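Local coordinates for ParB-like N-terminal domain-containing protein (Pyrococcus furiosus, PDB 1VK1), which has no established function but carries a ParB-like N-terminal domain and probably binds ATP as a kinase related to the SerK family, at residues P53-K58 with F229-I234; G48-P53 with K83-V88. All coordinates share one frame; numbering follows the deposited sequence.

Interaction 1 (P53-K58 with F229-I234); sequences PMLLAK and FIPDKI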
loop_
_atom_site.group_PDB
_atom_site.type_symbol
_atom_site.label_atom_id
_atom_site.label_comp_id
_atom_site.label_asym_id
_atom_site.label_seq_id
_atom_site.Cartn_x
_atom_site.Cartn_y
_atom_site.Cartn_z
ATOM N N PRO A 53 -0.559 5.180 -15.000
ATOM C CA PRO A 53 -1.110 6.467 -14.555
ATOM C C PRO A 53 -1.453 6.442 -13.076
ATOM O O PRO A 53 -1.801 5.395 -12.530
ATOM C CB PRO A 53 -2.382 6.623 -15.390
ATOM C CG PRO A 53 -2.779 5.232 -15.740
ATOM C CD PRO A 53 -1.466 4.491 -15.948
ATOM N N MET A 54 -1.359 7.590 -12.439
ATOM C CA MET A 54 -1.940 7.754 -11.126
ATOM C C MET A 54 -3.429 7.502 -11.215
ATOM O O MET A 54 -4.044 7.826 -12.225
ATOM C CB MET A 54 -1.737 9.178 -10.636
ATOM C CG MET A 54 -0.279 9.632 -10.488
ATOM S SD MET A 54 0.634 8.729 -9.175
ATOM C CE MET A 54 -0.378 9.186 -7.748
ATOM N N LEU A 55 -4.011 6.959 -10.158
ATOM C CA LEU A 55 -5.471 6.971 -9.982
ATOM C C LEU A 55 -5.778 7.930 -8.865
ATOM O O LEU A 55 -5.214 7.805 -7.770
ATOM C CB LEU A 55 -6.034 5.578 -9.635
ATOM C CG LEU A 55 -5.703 4.479 -10.630
ATOM C CD1 LEU A 55 -6.344 3.145 -10.177
ATOM C CD2 LEU A 55 -6.112 4.845 -12.040
ATOM N N LEU A 56 -6.647 8.907 -9.163
ATOM C CA LEU A 56 -6.975 9.985 -8.260
ATOM C C LEU A 56 -8.472 10.134 -8.115
ATOM O O LEU A 56 -9.232 9.736 -8.991
ATOM C CB LEU A 56 -6.449 11.314 -8.813
ATOM C CG LEU A 56 -4.948 11.420 -9.088
ATOM C CD1 LEU A 56 -4.660 12.826 -9.652
ATOM C CD2 LEU A 56 -4.113 11.153 -7.875
ATOM N N ALA A 57 -8.892 10.776 -7.037
ATOM C CA ALA A 57 -10.291 11.176 -6.842
ATOM C C ALA A 57 -10.310 12.535 -6.184
ATOM O O ALA A 57 -9.563 12.783 -5.246
ATOM C CB ALA A 57 -11.028 10.177 -5.982
ATOM N N LYS A 58 -11.156 13.428 -6.649
ATOM C CA LYS A 58 -11.203 14.753 -6.049
ATOM C C LYS A 58 -11.733 14.677 -4.611
ATOM O O LYS A 58 -12.685 13.962 -4.312
ATOM C CB LYS A 58 -12.037 15.741 -6.910
ATOM C CG LYS A 58 -12.040 17.207 -6.353
ATOM C CD LYS A 58 -12.418 18.261 -7.392
ATOM C CE LYS A 58 -11.205 18.733 -8.201
ATOM N NZ LYS A 58 -11.500 19.971 -8.960
ATOM N N PHE A 229 -12.223 -2.269 -14.662
ATOM C CA PHE A 229 -11.322 -2.462 -15.775
ATOM C C PHE A 229 -9.916 -2.189 -15.301
ATOM O O PHE A 229 -9.718 -1.620 -14.230
ATOM C CB PHE A 229 -11.654 -1.484 -16.904
ATOM C CG PHE A 229 -11.580 -0.048 -16.497
ATOM C CD1 PHE A 229 -10.397 0.678 -16.655
ATOM C CD2 PHE A 229 -12.684 0.588 -15.939
ATOM C CE1 PHE A 229 -10.323 1.996 -16.268
ATOM C CE2 PHE A 229 -12.613 1.913 -15.546
ATOM C CZ PHE A 229 -11.434 2.621 -15.710
ATOM N N ILE A 230 -8.957 -2.591 -16.120
ATOM C CA ILE A 230 -7.556 -2.278 -15.895
ATOM C C ILE A 230 -7.170 -1.168 -16.863
ATOM O O ILE A 230 -7.294 -1.347 -18.059
ATOM C CB ILE A 230 -6.681 -3.511 -16.144
ATOM C CG1 ILE A 230 -7.038 -4.636 -15.171
ATOM C CG2 ILE A 230 -5.168 -3.127 -16.028
ATOM C CD1 ILE A 230 -6.418 -5.967 -15.519
ATOM N N PRO A 231 -6.711 -0.009 -16.371
ATOM C CA PRO A 231 -6.239 1.030 -17.284
ATOM C C PRO A 231 -5.079 0.506 -18.113
ATOM O O PRO A 231 -4.159 -0.106 -17.566
ATOM C CB PRO A 231 -5.787 2.160 -16.345
ATOM C CG PRO A 231 -6.536 1.915 -15.096
ATOM C CD PRO A 231 -6.644 0.420 -14.957
ATOM N N ASP A 232 -5.132 0.703 -19.424
ATOM C CA ASP A 232 -4.029 0.252 -20.267
ATOM C C ASP A 232 -2.817 1.118 -19.960
ATOM O O ASP A 232 -2.948 2.278 -19.511
ATOM C CB ASP A 232 -4.383 0.313 -21.756
ATOM C CG ASP A 232 -3.502 -0.619 -22.618
ATOM O OD1 ASP A 232 -2.601 -1.324 -22.084
ATOM O OD2 ASP A 232 -3.664 -0.710 -23.842
ATOM N N LYS A 233 -1.642 0.561 -20.164
ATOM C CA LYS A 233 -0.435 1.307 -19.873
ATOM C C LYS A 233 -0.276 2.435 -20.879
ATOM O O LYS A 233 -0.858 2.420 -21.981
ATOM C CB LYS A 233 0.796 0.397 -19.787
ATOM C CG LYS A 233 1.300 -0.132 -21.072
ATOM C CD LYS A 233 2.378 -1.207 -20.842
ATOM C CE LYS A 233 3.699 -0.623 -20.326
ATOM N NZ LYS A 233 4.675 -1.725 -19.974
ATOM N N ILE A 234 0.458 3.451 -20.454
ATOM C CA ILE A 234 0.658 4.629 -21.236
ATOM C C ILE A 234 2.158 4.744 -21.504
ATOM O O ILE A 234 2.932 3.919 -21.081
ATOM C CB ILE A 234 0.049 5.891 -20.517
ATOM C CG1 ILE A 234 0.756 6.143 -19.168
ATOM C CG2 ILE A 234 -1.485 5.708 -20.338
ATOM C CD1 ILE A 234 0.331 7.419 -18.457
#
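P53, L55, P231 and I234 meet through carbon atoms alone, and all the closest pairs are 4.2 Å or more apart. P53 takes the largest share: CB and CG, neighbouring atoms of one ring, reach two different residues of 229-234. Its CB lies 4.2 Å from I234 CD1, while its CG comes within 4.3 Å of P231 CB, so the second proline is met by one ring corner and the isoleucine end by the next. L55 adds a branch tip: CD2 stands 4.3 Å from P231 CG, and P231 therefore receives P53 at CB and L55 at CG. All three distances lie near the outer limit for touching carbon groups, and the buried area, 180 Å² over both sides, is correspondingly modest.

I234 owes its reach to a less usual torsion. CG1 sits between the backbone N and the carbonyl carbon (chi1 62°), and the outstretched arm beyond it brings CD1 to P53.

Polar groups contribute little. P53 CD lies 4.4 Å from D232 O, a van der Waals approach only. The D232 side chain starts out away from P53-K58, and its carboxylate is engaged locally: K233 N donates to D232 OD1 at 2.9 Å with a bent N-H...O angle of 131°, arriving 38° out of the carboxylate plane.

The contact thus lays the C-terminal segment 229-234 against the entry of strand 54-58 in the ParB-like domain. Strand 54-58 runs parallel to 84-90, with L55 also resting on V88 and I234 on P86, while R73 of helix 71-80 binds P53 O. P231 closes strand 230-231, which pairs in parallel with strand 13-14, so segments from near both ends of the chain come together here.

Interaction 2 (G48-P53 with K83-V88); sequences GIFWKP and KRAPSV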
loop_
_atom_site.group_PDB
_atom_site.type_symbol
_atom_site.label_atom_id
_atom_site.label_comp_id
_atom_site.label_asym_id
_atom_site.label_seq_id
_atom_site.Cartn_x
_atom_site.Cartn_y
_atom_site.Cartn_z
ATOM N N GLY A 48 13.351 5.722 -18.583
ATOM C CA GLY A 48 12.899 7.016 -19.072
ATOM C C GLY A 48 11.416 7.147 -19.358
ATOM O O GLY A 48 10.999 8.140 -19.927
ATOM N N ILE A 49 10.600 6.164 -18.946
ATOM C CA ILE A 49 9.186 6.135 -19.306
ATOM C C ILE A 49 8.330 5.923 -18.068
ATOM O O ILE A 49 8.618 5.050 -17.261
ATOM C CB ILE A 49 8.908 5.002 -20.335
ATOM C CG1 ILE A 49 9.668 5.262 -21.659
ATOM C CG2 ILE A 49 7.419 4.851 -20.615
ATOM C CD1 ILE A 49 9.217 6.492 -22.444
ATOM N N PHE A 50 7.296 6.743 -17.937
ATOM C CA PHE A 50 6.271 6.586 -16.917
ATOM C C PHE A 50 5.079 5.954 -17.595
ATOM O O PHE A 50 4.500 6.528 -18.502
ATOM C CB PHE A 50 5.931 7.987 -16.368
ATOM C CG PHE A 50 5.049 7.973 -15.160
ATOM C CD1 PHE A 50 5.576 7.894 -13.892
ATOM C CD2 PHE A 50 3.679 8.041 -15.287
ATOM C CE1 PHE A 50 4.752 7.885 -12.781
ATOM C CE2 PHE A 50 2.858 8.031 -14.143
ATOM C CZ PHE A 50 3.397 7.948 -12.926
ATOM N N TRP A 51 4.724 4.756 -17.178
ATOM C CA TRP A 51 3.715 3.992 -17.938
ATOM C C TRP A 51 2.449 3.632 -17.199
ATOM O O TRP A 51 1.526 3.068 -17.811
ATOM C CB TRP A 51 4.328 2.760 -18.571
ATOM C CG TRP A 51 4.997 1.884 -17.661
ATOM C CD1 TRP A 51 6.346 1.847 -17.397
ATOM C CD2 TRP A 51 4.417 0.798 -16.909
ATOM N NE1 TRP A 51 6.622 0.839 -16.502
ATOM C CE2 TRP A 51 5.459 0.180 -16.196
ATOM C CE3 TRP A 51 3.116 0.291 -16.758
ATOM C CZ2 TRP A 51 5.248 -0.902 -15.353
ATOM C CZ3 TRP A 51 2.922 -0.789 -15.915
ATOM C CH2 TRP A 51 3.979 -1.361 -15.229
ATOM N N LYS A 52 2.393 3.906 -15.907
ATOM C CA LYS A 52 1.243 3.509 -15.112
ATOM C C LYS A 52 0.617 4.755 -14.510
ATOM O O LYS A 52 1.196 5.346 -13.581
ATOM C CB LYS A 52 1.662 2.526 -13.997
ATOM C CG LYS A 52 0.486 1.792 -13.381
ATOM C CD LYS A 52 0.925 0.723 -12.368
ATOM C CE LYS A 52 -0.289 0.054 -11.709
ATOM N NZ LYS A 52 0.094 -1.092 -10.820
ATOM N N PRO A 53 -0.559 5.180 -15.000
ATOM C CA PRO A 53 -1.110 6.467 -14.555
ATOM C C PRO A 53 -1.453 6.442 -13.076
ATOM O O PRO A 53 -1.801 5.395 -12.530
ATOM C CB PRO A 53 -2.382 6.623 -15.390
ATOM C CG PRO A 53 -2.779 5.232 -15.740
ATOM C CD PRO A 53 -1.466 4.491 -15.948
ATOM N N LYS A 83 7.093 17.783 -11.675
ATOM C CA LYS A 83 5.982 18.677 -11.404
ATOM C C LYS A 83 4.607 18.071 -11.573
ATOM O O LYS A 83 3.684 18.506 -10.912
ATOM C CB LYS A 83 6.061 19.895 -12.328
ATOM N N ARG A 84 4.455 17.108 -12.485
ATOM C CA ARG A 84 3.142 16.605 -12.841
ATOM C C ARG A 84 3.210 15.116 -13.107
ATOM O O ARG A 84 4.300 14.570 -13.302
ATOM C CB ARG A 84 2.612 17.341 -14.081
ATOM C CG ARG A 84 3.457 17.079 -15.359
ATOM C CD ARG A 84 3.035 17.864 -16.598
ATOM N NE ARG A 84 3.324 19.283 -16.472
ATOM C CZ ARG A 84 4.518 19.806 -16.666
ATOM N NH1 ARG A 84 5.560 19.036 -17.006
ATOM N NH2 ARG A 84 4.690 21.116 -16.499
ATOM N N ALA A 85 2.049 14.465 -13.123
ATOM C CA ALA A 85 1.993 13.077 -13.533
ATOM C C ALA A 85 0.689 12.813 -14.268
ATOM O O ALA A 85 -0.361 13.344 -13.904
ATOM C CB ALA A 85 2.103 12.130 -12.348
ATOM N N PRO A 86 0.727 11.949 -15.289
ATOM C CA PRO A 86 -0.500 11.512 -15.947
ATOM C C PRO A 86 -1.383 10.714 -14.995
ATOM O O PRO A 86 -0.888 9.840 -14.286
ATOM C CB PRO A 86 -0.003 10.612 -17.069
ATOM C CG PRO A 86 1.320 10.150 -16.666
ATOM C CD PRO A 86 1.918 11.255 -15.822
ATOM N N SER A 87 -2.665 11.039 -15.004
ATOM C CA SER A 87 -3.607 10.590 -14.015
ATOM C C SER A 87 -4.966 10.252 -14.629
ATOM O O SER A 87 -5.403 10.859 -15.597
ATOM C CB SER A 87 -3.798 11.684 -12.958
ATOM O OG SER A 87 -2.583 12.059 -12.328
ATOM N N VAL A 88 -5.636 9.301 -14.000
ATOM C CA VAL A 88 -7.023 8.984 -14.295
ATOM C C VAL A 88 -7.814 9.455 -13.094
ATOM O O VAL A 88 -7.499 9.081 -11.969
ATOM C CB VAL A 88 -7.213 7.471 -14.539
ATOM C CG1 VAL A 88 -8.713 7.108 -14.684
ATOM C CG2 VAL A 88 -6.441 7.037 -15.766
#
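F50 and P53 pack against A85, P86 and V88 in a buried apolar contact, where strand 49-50 and the link to strand 54-58 pass the early part of strand 84-90. The closest carbon-carbon approach is aromatic to proline: F50 CD2 lies 3.5 Å from P86 CG, and CE2 is 3.6 Å from the same P86 CG. The ring and the pyrrolidine meet at a slant. Having CG anti to the backbone N (chi1 -171°) places the phenyl beside P86, with its CZ 4.4 Å from A85 CB. Were F50 cut back to an alanine, P86 and the A85 methyl would probably lose their aromatic partner, and a gap would open between them and strand 49-50.

At the other end, P53 and V88 run alongside each other in the same direction, with P53 CG 4.1 Å from V88 CG2. A weak CA-H...O contact joins P53 CA to P86 O at 3.4 Å, its angle at the hydrogen only 120°. The S87 side chain starts away from 48-53, and its OG donates to A85 O within its own strand.

L77 and R73 of helix 71-80 also touch F50, and strand 19-22 flanks 84-90, with F20 reaching P86.

P53 belongs to both contacts, whose centres lie about 9 Å apart, and is the residue they share: it meets the C-terminal segment in interaction 1 and strand 84-90 in interaction 2. Every residue touching in interaction 2 is buried, whereas interaction 1 is only partly buried. The F50-P86 pair of interaction 2 is closer than any in interaction 1; the other side-chain pairs are similarly spaced. Both are essentially apolar across their segments; the polar ties run between them. M54 O and V88 N, 2.8 Å apart, probably bond between the parallel neighbours 54-58 and 84-90 of the mixed sheet, and I234 N with W51 O, 2.9 Å apart, probably fastens the C-terminal segment to the turn. I234 CD1 also packs on P86 CG.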